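Local coordinates for BH0493 protein (Bacillus halodurans C-125, PDB 2QEE), which binds zinc and is a putative amidohydrolase, probably a metal-dependent hydrolase, whose substrate is not established, at residues G97-T100 with C101-G104; W42-D45 with E46-T49; T132-L136 with A137-D141. All coordinates share one frame; numbering follows the deposited sequence.

In the fold
Along the chain, contact 2 comes first, on helix 44-48 and the cap before it. Contact 1 follows on the last turns of helix 93-104, and contact 3 comes last, where helix 126-136 gives way to strand 139-143. Contact 1 touches both others, its centre about 11 Å from that of contact 2 and about 14 Å from that of contact 3. Val-98, Cys-101 and Leu-102 pack on helix 44-48, and Gly-104 O meets Leu-136 CD1 at 3.3 Å. Contacts 2 and 3 stay about 7 Å apart (nearest atoms). Helix 126-136 runs into strand 139-143, which lies beside strand 24-26, just before the zinc ligands His-28 and His-30.

Contact 1 (G97-T100 with C101-G104); sequences GVLT and CLQG
Leu-102 lies back along the preceding turn, where it meets Val-98 and Leu-99 at once. Its CG is 3.5 Å from Val-98 O, which also accepts from Leu-102 N. Further out, Leu-102 CD1 comes within 4.4 Å of both Val-98 CG1 and Leu-99 CD2, a looser distance than at the root of the side chain. A chi1 of -65° sets CG beside the backbone N, consistent with its place near Val-98 O. Phe-85 of helix 73-86 packs on Val-98 and Leu-99, and Leu-102 touches Leu-107, so this flank is buried. The backbone evidence is that of the last two turns of alpha-helix 93-104: four consecutive i to i+4 bonds, from Cys-101 N to Gly-97 O through to Gly-104 N to Thr-100 O, the latter at 2.9 Å. The other flank is polar and holds a water, partly exposed at Gln-103 and Gly-104 and partly covered by Ala-389 of the second subunit. Gln-103 has CG anti to the backbone N (chi1 -166°); the chain runs out extended, and OE1 at its end accepts a 2.7 Å bond from the water, which also donates to Thr-100 O at 2.9 Å. That carbonyl is therefore gripped twice, by Gly-104 N and by the water. Gln-103 NE2 bonds to Gln-388 O of the second subunit, while Thr-100 OG1 pairs with His-370 NE2 of helix 363-388.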
# COMPACT_ATOMS: atom_id res chain seq x y z
N GLY C 97 15.52 -1.96 -18.31
CA GLY C 97 16.56 -0.95 -18.20
C GLY C 97 17.79 -1.21 -19.08
O GLY C 97 18.28 -0.29 -19.73
N VAL C 98 18.28 -2.46 -19.11
CA VAL C 98 19.40 -2.79 -20.02
C VAL C 98 19.07 -2.40 -21.45
O VAL C 98 19.89 -1.77 -22.13
CB VAL C 98 19.81 -4.28 -19.90
CG1 VAL C 98 20.94 -4.68 -20.92
CG2 VAL C 98 20.30 -4.61 -18.46
N LEU C 99 17.85 -2.68 -21.90
CA LEU C 99 17.47 -2.34 -23.27
C LEU C 99 17.40 -0.84 -23.46
O LEU C 99 17.84 -0.34 -24.52
CB LEU C 99 16.10 -2.97 -23.59
CG LEU C 99 16.06 -4.50 -23.33
CD1 LEU C 99 14.69 -5.03 -23.76
CD2 LEU C 99 17.16 -5.14 -24.19
N THR C 100 16.82 -0.10 -22.48
CA THR C 100 16.81 1.38 -22.61
C THR C 100 18.22 1.95 -22.80
O THR C 100 18.44 2.84 -23.61
CB THR C 100 16.08 1.98 -21.40
OG1 THR C 100 14.71 1.53 -21.48
CG2 THR C 100 16.15 3.56 -21.39
N CYS C 101 19.19 1.40 -22.07
CA CYS C 101 20.59 1.81 -22.19
C CYS C 101 21.13 1.56 -23.59
O CYS C 101 21.72 2.49 -24.21
CB CYS C 101 21.45 1.06 -21.19
SG CYS C 101 21.12 1.51 -19.46
N LEU C 102 20.97 0.33 -24.09
CA LEU C 102 21.47 0.00 -25.43
C LEU C 102 20.88 0.94 -26.48
O LEU C 102 21.59 1.50 -27.32
CB LEU C 102 21.13 -1.46 -25.78
CG LEU C 102 21.82 -2.50 -24.91
CD1 LEU C 102 21.19 -3.80 -25.26
CD2 LEU C 102 23.35 -2.50 -25.30
N GLN C 103 19.57 1.14 -26.42
CA GLN C 103 18.90 2.03 -27.37
C GLN C 103 19.49 3.45 -27.27
O GLN C 103 19.76 4.10 -28.29
CB GLN C 103 17.39 2.03 -27.09
CG GLN C 103 16.59 2.66 -28.23
CD GLN C 103 15.18 2.94 -27.82
OE1 GLN C 103 14.92 3.52 -26.73
NE2 GLN C 103 14.23 2.50 -28.67
N GLY C 104 19.65 3.94 -26.04
CA GLY C 104 20.14 5.31 -25.80
C GLY C 104 21.48 5.51 -26.47
O GLY C 104 21.78 6.59 -26.99
O HOH W 1 16.56 4.64 -24.84

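Contact 2 (W42-D45 with E46-T49)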
# COMPACT_ATOMS: atom_id res chain seq x y z
N TRP C 42 31.57 0.19 -15.98
CA TRP C 42 30.83 0.49 -17.21
C TRP C 42 30.94 -0.58 -18.25
O TRP C 42 31.90 -1.36 -18.23
CB TRP C 42 31.20 1.82 -17.84
CG TRP C 42 32.65 2.04 -18.30
CD1 TRP C 42 33.72 2.36 -17.52
CD2 TRP C 42 33.12 2.06 -19.66
NE1 TRP C 42 34.87 2.55 -18.32
CE2 TRP C 42 34.52 2.35 -19.63
CE3 TRP C 42 32.50 1.83 -20.89
CZ2 TRP C 42 35.29 2.46 -20.80
CZ3 TRP C 42 33.29 1.89 -22.08
CH2 TRP C 42 34.67 2.21 -22.01
N ASP C 43 29.96 -0.57 -19.15
CA ASP C 43 29.77 -1.45 -20.32
C ASP C 43 28.68 -2.46 -20.18
O ASP C 43 28.17 -2.68 -19.07
CB ASP C 43 31.07 -2.07 -20.89
CG ASP C 43 31.55 -3.31 -20.14
OD1 ASP C 43 30.81 -4.00 -19.40
OD2 ASP C 43 32.76 -3.61 -20.32
N ILE C 44 28.33 -3.10 -21.29
CA ILE C 44 27.17 -4.05 -21.32
C ILE C 44 27.35 -5.27 -20.41
O ILE C 44 26.37 -5.79 -19.86
CB ILE C 44 26.82 -4.44 -22.76
CG1 ILE C 44 25.55 -5.30 -22.87
CG2 ILE C 44 28.04 -5.18 -23.43
CD1 ILE C 44 24.25 -4.69 -22.27
N ASP C 45 28.57 -5.81 -20.32
CA ASP C 45 28.81 -6.90 -19.39
C ASP C 45 28.60 -6.51 -17.94
O ASP C 45 28.06 -7.31 -17.16
CB ASP C 45 30.25 -7.43 -19.58
CG ASP C 45 30.41 -8.23 -20.86
OD1 ASP C 45 29.42 -8.63 -21.50
OD2 ASP C 45 31.56 -8.51 -21.23
N GLU C 46 28.95 -5.28 -17.58
CA GLU C 46 28.72 -4.78 -16.23
C GLU C 46 27.19 -4.54 -16.02
O GLU C 46 26.67 -4.88 -14.98
CB GLU C 46 29.47 -3.50 -16.04
CG GLU C 46 31.02 -3.73 -16.07
CD GLU C 46 31.56 -4.40 -14.81
OE1 GLU C 46 30.81 -4.69 -13.84
OE2 GLU C 46 32.80 -4.62 -14.80
N LEU C 47 26.53 -3.96 -17.02
CA LEU C 47 25.05 -3.80 -16.98
C LEU C 47 24.35 -5.13 -16.71
O LEU C 47 23.51 -5.24 -15.86
CB LEU C 47 24.49 -3.21 -18.27
CG LEU C 47 24.73 -1.72 -18.47
CD1 LEU C 47 24.28 -1.28 -19.90
CD2 LEU C 47 23.99 -0.90 -17.38
N LEU C 48 24.74 -6.16 -17.48
CA LEU C 48 24.12 -7.46 -17.35
C LEU C 48 24.43 -8.19 -16.05
O LEU C 48 23.64 -9.01 -15.60
CB LEU C 48 24.54 -8.30 -18.56
CG LEU C 48 23.75 -7.96 -19.83
CD1 LEU C 48 24.43 -8.67 -21.05
CD2 LEU C 48 22.23 -8.34 -19.80
N THR C 49 25.58 -7.90 -15.44
CA THR C 49 25.95 -8.62 -14.20
C THR C 49 25.71 -7.79 -12.93
O THR C 49 26.14 -8.16 -11.83
CB THR C 49 27.42 -9.12 -14.31
OG1 THR C 49 28.25 -7.99 -14.54
CG2 THR C 49 27.56 -10.09 -15.45
O HOH W 2 34.04 -1.65 -15.65
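Between Asp-43 and Glu-46 the chain turns from a positive-phi residue (phi 106° at Asp-43) into helix, and Asp-43 O accepts from Leu-47 N at 2.9 Å. The Asp-43 side chain stands between its own backbone N and carbonyl carbon (chi1 82°), a placement that brings OD1 back over the opening turn. There OD1 takes the Glu-46 N-H at 2.9 Å, almost in line with its own C-O bond, and also lies 3.3 Å from Glu-46 CG. The OD1 bond to Glu-46 N makes Asp-43 the N-cap of helix 44-48, and its negative charge would suit the helix dipole. An alanine here has no carboxylate to take the Glu-46 N-H, and the first turn would probably be more prone to fray. The carboxylates of Asp-43 and Glu-46 keep apart: Glu-46 bends at chi2, leaving its OE2 5.1 Å from Asp-43 OD1, and a water accepting from Trp-42 N donates weakly to that OE2. Apolar side chains lie on another side of the turn. Ile-44 and Leu-48 run side by side, CG1 to CD1 at 4.0 Å, whereas the Leu-47 side chain crosses that of Ile-44 at about a right angle, CD1 to CD1 at 4.2 Å. At the helix end Thr-49 OG1 donates to Asp-45 O at 2.7 Å, and Thr-49 N adds a weak bond to the same carbonyl. The Asp-45 carboxylate is salt-bridged to Arg-74 and Arg-118.

Contact 3 (T132-L136 with A137-D141)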
# COMPACT_ATOMS: atom_id res chain seq x y z
N THR C 132 29.74 10.72 -23.06
CA THR C 132 28.59 10.23 -23.79
C THR C 132 27.38 10.03 -22.85
O THR C 132 26.28 10.53 -23.13
CB THR C 132 28.90 8.91 -24.48
OG1 THR C 132 30.01 9.11 -25.39
CG2 THR C 132 27.70 8.45 -25.28
N VAL C 133 27.60 9.30 -21.76
CA VAL C 133 26.48 8.89 -20.90
C VAL C 133 25.85 10.08 -20.19
O VAL C 133 24.62 10.18 -20.15
CB VAL C 133 26.89 7.75 -19.91
CG1 VAL C 133 25.81 7.55 -18.79
CG2 VAL C 133 27.06 6.51 -20.67
N LEU C 134 26.64 11.02 -19.67
CA LEU C 134 26.06 12.15 -18.97
C LEU C 134 25.26 13.06 -19.93
O LEU C 134 24.27 13.68 -19.52
CB LEU C 134 27.14 12.99 -18.27
CG LEU C 134 27.90 12.27 -17.13
CD1 LEU C 134 28.80 13.29 -16.37
CD2 LEU C 134 26.94 11.64 -16.19
N GLN C 135 25.73 13.14 -21.17
CA GLN C 135 25.03 13.90 -22.19
C GLN C 135 23.67 13.26 -22.51
O GLN C 135 22.60 13.91 -22.47
CB GLN C 135 25.91 14.03 -23.44
CG GLN C 135 25.33 14.96 -24.45
CD GLN C 135 24.20 14.34 -25.23
OE1 GLN C 135 24.30 13.22 -25.72
NE2 GLN C 135 23.12 15.11 -25.41
N LEU C 136 23.72 11.97 -22.85
CA LEU C 136 22.51 11.18 -23.16
C LEU C 136 21.48 11.16 -22.05
O LEU C 136 20.26 11.29 -22.32
CB LEU C 136 22.84 9.74 -23.53
CG LEU C 136 23.43 9.53 -24.91
CD1 LEU C 136 23.97 8.09 -24.98
CD2 LEU C 136 22.38 9.81 -25.98
N ALA C 137 21.95 11.01 -20.80
CA ALA C 137 21.06 11.00 -19.64
C ALA C 137 20.75 12.43 -19.17
O ALA C 137 19.99 12.62 -18.22
CB ALA C 137 21.67 10.14 -18.48
N ASN C 138 21.37 13.47 -19.78
CA ASN C 138 21.21 14.84 -19.29
C ASN C 138 21.42 14.98 -17.78
O ASN C 138 20.60 15.57 -17.06
CB ASN C 138 19.84 15.44 -19.69
CG ASN C 138 19.83 16.94 -19.67
OD1 ASN C 138 20.87 17.60 -19.49
ND2 ASN C 138 18.61 17.51 -19.76
N VAL C 139 22.57 14.46 -17.29
CA VAL C 139 22.93 14.58 -15.89
C VAL C 139 24.16 15.51 -15.78
O VAL C 139 25.21 15.24 -16.39
CB VAL C 139 23.27 13.22 -15.27
CG1 VAL C 139 23.91 13.38 -13.88
CG2 VAL C 139 21.99 12.35 -15.19
N SER C 140 23.98 16.59 -15.05
CA SER C 140 25.01 17.64 -14.92
C SER C 140 25.92 17.33 -13.72
O SER C 140 27.11 17.75 -13.68
CB SER C 140 24.35 18.99 -14.73
OG SER C 140 23.64 19.07 -13.51
N ASP C 141 25.37 16.64 -12.71
CA ASP C 141 26.09 16.46 -11.46
C ASP C 141 25.78 15.07 -10.90
O ASP C 141 24.60 14.72 -10.77
CB ASP C 141 25.66 17.50 -10.43
CG ASP C 141 26.11 18.91 -10.84
OD1 ASP C 141 27.24 19.33 -10.50
OD2 ASP C 141 25.40 19.59 -11.61
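Leu-134 meets Val-139 through both backbone and side chain. Followed outward, Leu-134 CB lies 3.5 Å from Val-139 O, its nearest approach. CG and CD1 remain near the same oxygen, each 4.1 Å from Val-139 O. CD2, 4.0 Å from that oxygen, alone reaches the valine side chain as well, at 4.1 Å from Val-139 CB, the two side chains meeting at a slant. The backbone beneath is a Schellman motif: Asn-138 has positive phi (48°), Val-139 N bonds to Leu-134 O at 2.9 Å, and Asn-138 N bonds to Gln-135 O at 3.0 Å. This last donor sits well above the carbonyl plane, 72° out of it, whereas Ala-137 N still makes the ordinary helical bond to Val-133 O. The motif ends helix 126-136, and strand 139-143 begins at the next residue, Val-139. Asn-138 ND2 bonds to the carbonyls of Asn-20 and Asn-21, at the end of helix 8-21. Val-133, Leu-134 and Ala-137 pack on Leu-364 of helix 363-388, while Val-139 touches Trp-368 of that helix and Val-24 of the adjoining parallel strand 24-26.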